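Local coordinates for possible adhesin (PDB 4WA0), which probably helps extremely thermophilic Caldicellulosiruptor cells attach to cellulose, this chain being the C-terminal beta-helix domain of a tapirin, at residues A[116-121]-A[137-142]; A[153-158]-A[176-181]; A[183-188]-A[202-207]. One frame throughout, in Å; residues are numbered along the deposited sequence. Where two conformers were deposited one is given.

All three contacts join successive coils of one right-handed parallel beta-helix and follow one another along the chain. Contacts 1 and 3 lie on the same face of the solenoid, with the strand 161-164 between strands 139-142 and 182-185. Their centres are about 16 Å apart. Contact 2 belongs to a neighbouring face and touches both. Its centre is about 12 Å from contact 1, where Lys157 packs on Ser137. It is about 13 Å from contact 3, where Leu156 and Leu177 pack against Leu183 and Ile204. The segment 176-181 leads almost directly into 183-188. The magnesium site, formed by Asp239, Val241, Ser243, Leu246 and Glu275, is remote from all three.

Contact 1. Residues A[116-121]-A[137-142]; sequences FVQLFS and STLASI
Leu119 and Ala140 meet inside the beta-helix, where Leu119 CB lies 4.0 Å from Ala140 CB. In one of two modelled conformers, Leu119 also reaches Ile142. Ile100 and Val162, from the coils before and after, continue this apolar layer.

The other face of the two parallel strands carries Gln118, Phe120, Leu139 and Ser141. Leu139 CG is trans to the backbone N (chi1 176°) on this face. Its CD2 comes obliquely to the Phe120 ring, 3.9 Å from CZ, and Ser141 CB sits near CD2 of the same ring. The amide carbon of Gln118 lies at the ring edge, in its plane. Pro213 and Pro216 of the later chain cover this side. Gln118 NE2 bonds to Thr99.

The backbone ladder joins the strands. Leu119 N donates to Leu139 O, and Ser141 N donates to Leu119 O at 2.8 Å. Ser121 N then donates to Ser141 O. At the corner, Val117 O accepts from both Thr138 N (3.0 Å) and Leu139 N (3.1 Å). At the far end, water 1 donates to Ser121 O and Ser141 OG. The same hydroxyl is bonded to Pro213 O.

The chemistry divides by face. The inner face is mainly aliphatic, with the buried Ser121 hydroxyl bonded to Ser123 N. The Phe120 face combines apolar packing with a polar tie from Ser141 to Pro213 and one from Gln118 back to Thr99.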
loop_
_atom_site.group_PDB
_atom_site.type_symbol
_atom_site.label_atom_id
_atom_site.label_comp_id
_atom_site.label_asym_id
_atom_site.label_seq_id
_atom_site.Cartn_x
_atom_site.Cartn_y
_atom_site.Cartn_z
ATOM N N PHE A 116 3.206 11.681 -8.576
ATOM C CA PHE A 116 4.336 10.766 -8.625
ATOM C C PHE A 116 5.577 11.543 -9.004
ATOM O O PHE A 116 5.551 12.321 -9.939
ATOM C CB PHE A 116 4.065 9.652 -9.604
ATOM C CG PHE A 116 2.778 8.877 -9.284
ATOM C CD1 PHE A 116 2.625 8.277 -8.047
ATOM C CD2 PHE A 116 1.727 8.761 -10.203
ATOM C CE1 PHE A 116 1.444 7.619 -7.730
ATOM C CE2 PHE A 116 0.576 8.066 -9.915
ATOM C CZ PHE A 116 0.426 7.503 -8.666
ATOM N N VAL A 117 6.685 11.274 -8.348
ATOM C CA VAL A 117 7.968 11.755 -8.842
ATOM C C VAL A 117 8.407 10.963 -10.051
ATOM O O VAL A 117 8.705 11.585 -11.106
ATOM C CB VAL A 117 9.031 11.805 -7.728
ATOM C CG1 VAL A 117 10.372 12.236 -8.292
ATOM C CG2 VAL A 117 8.594 12.654 -6.564
ATOM N N GLN A 118 8.440 9.626 -9.963
ATOM C CA GLN A 118 8.765 8.785 -11.097
ATOM C C GLN A 118 7.775 7.665 -11.179
ATOM O O GLN A 118 7.393 7.069 -10.170
ATOM C CB GLN A 118 10.199 8.317 -11.130
ATOM C CG GLN A 118 10.709 7.734 -9.896
ATOM C CD GLN A 118 12.175 7.324 -9.957
ATOM O OE1 GLN A 118 12.958 7.719 -10.840
ATOM N NE2 GLN A 118 12.573 6.550 -8.961
ATOM N N LEU A 119 7.292 7.464 -12.385
ATOM C CA LEU A 119 6.323 6.423 -12.731
ATOM C C LEU A 119 6.914 5.492 -13.777
ATOM O O LEU A 119 7.465 5.913 -14.822
ATOM C CB LEU A 119 5.068 7.112 -13.291
ATOM C CG LEU A 119 3.894 6.213 -13.652
ATOM C CD1 LEU A 119 2.601 6.937 -13.452
ATOM C CD2 LEU A 119 3.998 5.647 -15.065
ATOM N N PHE A 120 6.729 4.193 -13.556
ATOM C CA PHE A 120 7.157 3.165 -14.522
ATOM C C PHE A 120 6.050 2.215 -14.705
ATOM O O PHE A 120 5.604 1.623 -13.693
ATOM C CB PHE A 120 8.360 2.407 -13.985
ATOM C CG PHE A 120 9.583 3.237 -13.828
ATOM C CD1 PHE A 120 9.826 3.931 -12.662
ATOM C CD2 PHE A 120 10.496 3.335 -14.867
ATOM C CE1 PHE A 120 10.936 4.737 -12.553
ATOM C CE2 PHE A 120 11.607 4.153 -14.758
ATOM C CZ PHE A 120 11.799 4.868 -13.608
ATOM N N SER A 121 5.562 2.063 -15.936
ATOM C CA SER A 121 4.517 1.131 -16.249
ATOM C C SER A 121 4.975 0.307 -17.408
ATOM O O SER A 121 5.506 0.859 -18.419
ATOM C CB SER A 121 3.200 1.801 -16.601
ATOM O OG SER A 121 2.371 0.887 -17.319
ATOM N N SER A 137 6.298 14.555 -11.574
ATOM C CA SER A 137 7.224 15.675 -11.310
ATOM C C SER A 137 8.569 15.546 -11.997
ATOM O O SER A 137 9.171 16.621 -12.313
ATOM C CB SER A 137 7.292 15.995 -9.785
ATOM O OG SER A 137 7.976 15.059 -9.081
ATOM N N THR A 138 9.074 14.331 -12.183
ATOM C CA THR A 138 10.422 14.133 -12.761
ATOM C C THR A 138 10.498 13.223 -14.009
ATOM O O THR A 138 11.087 13.578 -15.036
ATOM C CB THR A 138 11.398 13.695 -11.636
ATOM O OG1 THR A 138 11.378 14.685 -10.618
ATOM C CG2 THR A 138 12.794 13.518 -12.097
ATOM N N LEU A 139 9.940 12.008 -13.898
ATOM C CA LEU A 139 10.140 11.011 -14.903
ATOM C C LEU A 139 8.976 10.044 -15.016
ATOM O O LEU A 139 8.369 9.632 -14.003
ATOM C CB LEU A 139 11.386 10.262 -14.547
ATOM C CG LEU A 139 11.881 9.064 -15.315
ATOM C CD1 LEU A 139 12.365 9.550 -16.658
ATOM C CD2 LEU A 139 13.089 8.384 -14.683
ATOM N N ALA A 140 8.651 9.650 -16.241
ATOM C CA ALA A 140 7.657 8.573 -16.439
ATOM C C ALA A 140 8.066 7.795 -17.685
ATOM O O ALA A 140 8.570 8.355 -18.687
ATOM C CB ALA A 140 6.223 9.089 -16.555
ATOM N N SER A 141 7.919 6.514 -17.564
ATOM C CA SER A 141 8.193 5.560 -18.611
ATOM C C SER A 141 7.009 4.631 -18.695
ATOM O O SER A 141 6.761 3.816 -17.744
ATOM C CB SER A 141 9.489 4.813 -18.247
ATOM O OG SER A 141 9.792 3.820 -19.197
ATOM N N ILE A 142 6.296 4.732 -19.829
ATOM C CA ILE A 142 5.043 4.024 -20.069
ATOM C C ILE A 142 5.178 3.270 -21.358
ATOM O O ILE A 142 5.197 3.881 -22.426
ATOM C CB ILE A 142 3.851 5.004 -20.101
ATOM C CG1 ILE A 142 3.796 5.777 -18.761
ATOM C CG2 ILE A 142 2.569 4.292 -20.505
ATOM C CD1 ILE A 142 2.828 6.928 -18.727
HETATM O O HOH W 1 8.333 1.229 -18.113
#

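Contact 2. Residues A[153-158]-A[176-181]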
loop_
_atom_site.group_PDB
_atom_site.type_symbol
_atom_site.label_atom_id
_atom_site.label_comp_id
_atom_site.label_asym_id
_atom_site.label_seq_id
_atom_site.Cartn_x
_atom_site.Cartn_y
_atom_site.Cartn_z
ATOM N N THR A 153 -7.233 14.757 -16.209
ATOM C CA THR A 153 -6.074 15.524 -16.640
ATOM C C THR A 153 -4.734 14.886 -16.217
ATOM O O THR A 153 -4.667 14.186 -15.209
ATOM C CB THR A 153 -6.050 17.015 -16.213
ATOM O OG1 THR A 153 -5.793 17.182 -14.823
ATOM C CG2 THR A 153 -7.445 17.632 -16.463
ATOM N N VAL A 154 -3.691 15.198 -16.964
ATOM C CA VAL A 154 -2.314 14.832 -16.642
ATOM C C VAL A 154 -1.470 16.091 -16.820
ATOM O O VAL A 154 -1.558 16.804 -17.843
ATOM C CB VAL A 154 -1.762 13.670 -17.501
ATOM C CG1 VAL A 154 -0.307 13.466 -17.195
ATOM C CG2 VAL A 154 -2.537 12.353 -17.234
ATOM N N THR A 155 -0.654 16.349 -15.815
ATOM C CA THR A 155 0.299 17.471 -15.801
ATOM C C THR A 155 1.691 16.955 -15.726
ATOM O O THR A 155 2.017 16.185 -14.805
ATOM C CB THR A 155 0.021 18.436 -14.654
ATOM O OG1 THR A 155 -1.296 18.961 -14.796
ATOM C CG2 THR A 155 0.957 19.610 -14.685
ATOM N N LEU A 156 2.532 17.356 -16.696
ATOM C CA LEU A 156 3.958 17.013 -16.686
ATOM C C LEU A 156 4.664 18.240 -16.110
ATOM O O LEU A 156 4.679 19.314 -16.726
ATOM C CB LEU A 156 4.476 16.565 -18.094
ATOM C CG LEU A 156 3.495 15.528 -18.772
ATOM C CD1 LEU A 156 4.104 15.100 -20.123
ATOM C CD2 LEU A 156 3.272 14.329 -17.873
ATOM N N LYS A 157 5.223 18.121 -14.908
ATOM C CA LYS A 157 5.748 19.324 -14.225
ATOM C C LYS A 157 7.061 19.779 -14.867
ATOM O O LYS A 157 7.681 19.117 -15.685
ATOM C CB LYS A 157 5.917 19.100 -12.717
ATOM C CG LYS A 157 4.647 18.601 -12.016
ATOM C CD LYS A 157 3.615 19.667 -11.857
ATOM C CE LYS A 157 3.989 20.625 -10.738
ATOM N NZ LYS A 157 3.024 21.765 -10.757
ATOM N N SER A 158 7.537 20.936 -14.437
ATOM C CA SER A 158 8.690 21.539 -15.108
ATOM C C SER A 158 9.927 20.659 -15.157
ATOM O O SER A 158 10.291 20.001 -14.156
ATOM C CB SER A 158 8.997 22.923 -14.538
ATOM O OG SER A 158 9.270 22.805 -13.183
ATOM N N ILE A 176 -1.163 18.611 -19.845
ATOM C CA ILE A 176 -0.510 19.894 -19.640
ATOM C C ILE A 176 0.983 19.715 -19.484
ATOM O O ILE A 176 1.418 18.885 -18.636
ATOM C CB ILE A 176 -1.092 20.580 -18.405
ATOM C CG1 ILE A 176 -2.603 20.730 -18.573
ATOM C CG2 ILE A 176 -0.370 21.923 -18.171
ATOM C CD1 ILE A 176 -3.418 20.472 -17.325
ATOM N N LEU A 177 1.778 20.426 -20.299
ATOM C CA LEU A 177 3.234 20.441 -20.112
ATOM C C LEU A 177 3.646 21.768 -19.497
ATOM O O LEU A 177 3.249 22.826 -19.973
ATOM C CB LEU A 177 4.004 20.297 -21.384
ATOM C CG LEU A 177 4.220 18.926 -21.982
ATOM C CD1 LEU A 177 2.921 18.426 -22.562
ATOM C CD2 LEU A 177 5.319 18.876 -23.030
ATOM N N GLU A 178 4.338 21.713 -18.345
ATOM C CA GLU A 178 4.903 22.950 -17.793
ATOM C C GLU A 178 6.234 23.227 -18.461
ATOM O O GLU A 178 6.790 22.420 -19.239
ATOM C CB GLU A 178 5.107 22.841 -16.292
ATOM C CG GLU A 178 3.815 22.649 -15.534
ATOM C CD GLU A 178 4.035 22.669 -14.000
ATOM O OE1 GLU A 178 5.212 22.517 -13.488
ATOM O OE2 GLU A 178 2.979 22.848 -13.348
ATOM N N ASN A 179 6.795 24.396 -18.142
ATOM C CA ASN A 179 8.064 24.832 -18.766
ATOM C C ASN A 179 9.180 23.791 -18.664
ATOM O O ASN A 179 9.468 23.294 -17.583
ATOM C CB ASN A 179 8.494 26.111 -18.032
ATOM C CG ASN A 179 9.673 26.793 -18.659
ATOM O OD1 ASN A 179 10.825 26.499 -18.319
ATOM N ND2 ASN A 179 9.408 27.698 -19.551
ATOM N N GLY A 180 9.817 23.480 -19.776
ATOM C CA GLY A 180 10.942 22.551 -19.851
ATOM C C GLY A 180 10.603 21.100 -19.738
ATOM O O GLY A 180 11.509 20.238 -19.880
ATOM N N ALA A 181 9.292 20.795 -19.590
ATOM C CA ALA A 181 8.908 19.378 -19.575
ATOM C C ALA A 181 9.182 18.826 -21.003
ATOM O O ALA A 181 9.094 19.575 -22.039
ATOM C CB ALA A 181 7.445 19.226 -19.216
#
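Glu178 and Lys157 lie side by side and point the same way, at the end of two parallel strands in adjacent coils of the beta-helix. The lysine chain bends at chi2 (-74°) and chi3 (-76°). This folds its amine back to the carboxylate, and NZ forms a salt bridge with Glu178 OE2 at 2.8 Å on the syn side. The other oxygen, OE1, accepts a bent bond from Ser158 N on the anti side. Both donors lie somewhat out of the carboxylate plane. One carboxylate thus holds both a side chain and the backbone of the preceding coil.

Further back, Thr155 and Ile176 cross at an angle on the same face, with Ile176 CD1 3.6 Å from Thr155 OG1. On the interior face, Leu156 CD1 approaches Leu177 CG at 4.3 Å. The methyl of Ala181 comes in beside Leu156 CB.

The strands are joined by Ile176 N to Val154 O and Leu156 N to Ile176 O, both 2.7 Å, and by Glu178 N to Leu156 O. Beyond them a type II turn runs from Glu178 to Ala181, with Gly180 at positive phi. From the turn, Asn179 O reaches the preceding coil, 3.1 Å from Ser158 CA, in a poorly directed CA-H...O contact.

Contact 3. Residues A[183-188]-A[202-207]; sequences LYLATT and GTISYS
Leu183 and Ile204 supply one apolar pair between the last two strands on this face of the beta-helix. They lie side by side, with Leu183 CD2 4.0 Å from Ile204 CG2. The same CG2 stands 3.5 Å above the Tyr206 ring plane, over its centre, so this ring face is covered by a methyl of its own strand. Leu185 runs alongside Tyr206, and its CD1 comes to 3.9 Å from Tyr206 CD1. Ile197 and Pro189 also touch the tyrosine. On the opposite face of the strands, Ser205 CB approaches the Tyr184 ring obliquely. That ring also stacks with Tyr163.

Backbone bonds join the parallel strands. Leu183 N donates to Thr203 O, Ser205 N to Leu183 O and Leu185 N to Ser205 O. The regular pattern breaks after this: Leu185 pairs next with Ser208, and Ser207 N turns to Thr187 O at 3.1 Å, coming from well above the carbonyl plane (72° out of it). Ser207 CA also makes a CA-H...O contact with Ala186 O.

Hydroxyls and water make the remaining polar links. Thr188 OG1 and Ser207 OG share a hydrogen bond of 2.7 Å. The serine oxygen is trans to its own carbonyl carbon (chi1 -67°), which places it facing the threonine. Water 2 donates to Leu183 O and also bonds to Ser205 OG. It lies 3.8 Å above the Tyr184 ring plane, over the centre.

The chemistry changes along the contact: a regular ladder with aliphatic and aromatic packing gives way to a backbone bond that meets its carbonyl from above and a hydroxyl pair where the two segments leave their strands.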
loop_
_atom_site.group_PDB
_atom_site.type_symbol
_atom_site.label_atom_id
_atom_site.label_comp_id
_atom_site.label_asym_id
_atom_site.label_seq_id
_atom_site.Cartn_x
_atom_site.Cartn_y
_atom_site.Cartn_z
ATOM N N LEU A 183 8.147 15.639 -23.496
ATOM C CA LEU A 183 7.339 14.458 -23.797
ATOM C C LEU A 183 7.879 13.767 -25.057
ATOM O O LEU A 183 8.042 14.416 -26.103
ATOM C CB LEU A 183 5.901 14.823 -24.059
ATOM C CG LEU A 183 4.871 13.728 -24.425
ATOM C CD1 LEU A 183 4.843 12.648 -23.377
ATOM C CD2 LEU A 183 3.523 14.394 -24.694
ATOM N N TYR A 184 8.103 12.473 -24.947
ATOM C CA TYR A 184 8.589 11.647 -26.060
ATOM C C TYR A 184 7.562 10.599 -26.357
ATOM O O TYR A 184 7.199 9.862 -25.451
ATOM C CB TYR A 184 9.922 10.954 -25.779
ATOM C CG TYR A 184 11.109 11.830 -25.342
ATOM C CD1 TYR A 184 11.275 12.205 -24.022
ATOM C CD2 TYR A 184 12.115 12.165 -26.238
ATOM C CE1 TYR A 184 12.393 12.968 -23.627
ATOM C CE2 TYR A 184 13.192 12.922 -25.859
ATOM C CZ TYR A 184 13.337 13.299 -24.537
ATOM O OH TYR A 184 14.448 13.998 -24.139
ATOM N N LEU A 185 7.053 10.570 -27.610
ATOM C CA LEU A 185 6.056 9.612 -27.999
ATOM C C LEU A 185 6.613 8.818 -29.123
ATOM O O LEU A 185 7.181 9.403 -30.055
ATOM C CB LEU A 185 4.776 10.380 -28.439
ATOM C CG LEU A 185 4.119 11.189 -27.338
ATOM C CD1 LEU A 185 2.969 11.938 -27.930
ATOM C CD2 LEU A 185 3.667 10.253 -26.226
ATOM N N ALA A 186 6.480 7.502 -29.064
ATOM C CA ALA A 186 6.962 6.602 -30.146
ATOM C C ALA A 186 6.121 6.695 -31.417
ATOM O O ALA A 186 6.527 6.250 -32.434
ATOM C CB ALA A 186 6.968 5.173 -29.643
ATOM N N THR A 187 4.911 7.194 -31.294
ATOM C CA THR A 187 3.939 7.339 -32.413
ATOM C C THR A 187 3.442 8.753 -32.441
ATOM O O THR A 187 3.816 9.618 -31.583
ATOM C CB THR A 187 2.731 6.367 -32.143
ATOM O OG1 THR A 187 2.114 6.678 -30.868
ATOM C CG2 THR A 187 3.198 4.897 -32.117
ATOM N N THR A 188 2.583 9.020 -33.408
ATOM C CA THR A 188 1.945 10.341 -33.592
ATOM C C THR A 188 0.440 10.223 -33.365
ATOM O O THR A 188 -0.221 9.363 -33.987
ATOM C CB THR A 188 2.207 10.936 -35.018
ATOM O OG1 THR A 188 3.618 11.135 -35.170
ATOM C CG2 THR A 188 1.470 12.241 -35.188
ATOM N N GLY A 202 7.145 23.600 -22.824
ATOM C CA GLY A 202 7.829 22.339 -22.889
ATOM C C GLY A 202 8.074 21.915 -24.319
ATOM O O GLY A 202 7.990 22.747 -25.284
ATOM N N THR A 203 8.447 20.665 -24.537
ATOM C CA THR A 203 8.734 20.176 -25.895
ATOM C C THR A 203 8.142 18.799 -26.089
ATOM O O THR A 203 8.275 17.972 -25.161
ATOM C CB THR A 203 10.267 20.081 -26.147
ATOM O OG1 THR A 203 10.866 21.285 -25.682
ATOM C CG2 THR A 203 10.619 19.854 -27.556
ATOM N N ILE A 204 7.476 18.568 -27.247
ATOM C CA ILE A 204 6.899 17.274 -27.584
ATOM C C ILE A 204 7.658 16.721 -28.754
ATOM O O ILE A 204 7.697 17.403 -29.803
ATOM C CB ILE A 204 5.399 17.396 -27.941
ATOM C CG1 ILE A 204 4.693 18.145 -26.833
ATOM C CG2 ILE A 204 4.826 15.998 -28.138
ATOM C CD1 ILE A 204 3.299 18.620 -27.127
ATOM N N SER A 205 8.164 15.483 -28.662
ATOM C CA SER A 205 8.876 14.827 -29.749
ATOM C C SER A 205 7.963 13.704 -30.157
ATOM O O SER A 205 7.847 12.689 -29.428
ATOM C CB SER A 205 10.235 14.280 -29.336
ATOM O OG SER A 205 11.074 15.352 -28.866
ATOM N N TYR A 206 7.280 13.900 -31.287
ATOM C CA TYR A 206 6.332 12.883 -31.799
ATOM C C TYR A 206 7.017 11.869 -32.637
ATOM O O TYR A 206 7.945 12.216 -33.372
ATOM C CB TYR A 206 5.242 13.535 -32.598
ATOM C CG TYR A 206 4.319 14.527 -31.898
ATOM C CD1 TYR A 206 3.239 14.079 -31.146
ATOM C CD2 TYR A 206 4.433 15.915 -32.105
ATOM C CE1 TYR A 206 2.367 14.962 -30.571
ATOM C CE2 TYR A 206 3.511 16.801 -31.549
ATOM C CZ TYR A 206 2.473 16.292 -30.788
ATOM O OH TYR A 206 1.555 17.096 -30.170
ATOM N N SER A 207 6.627 10.589 -32.587
ATOM C CA SER A 207 7.284 9.521 -33.363
ATOM C C SER A 207 8.804 9.625 -33.268
ATOM O O SER A 207 9.533 9.707 -34.288
ATOM C CB SER A 207 6.818 9.507 -34.814
ATOM O OG SER A 207 5.436 9.127 -34.833
HETATM O O HOH W 2 10.583 15.787 -26.071
#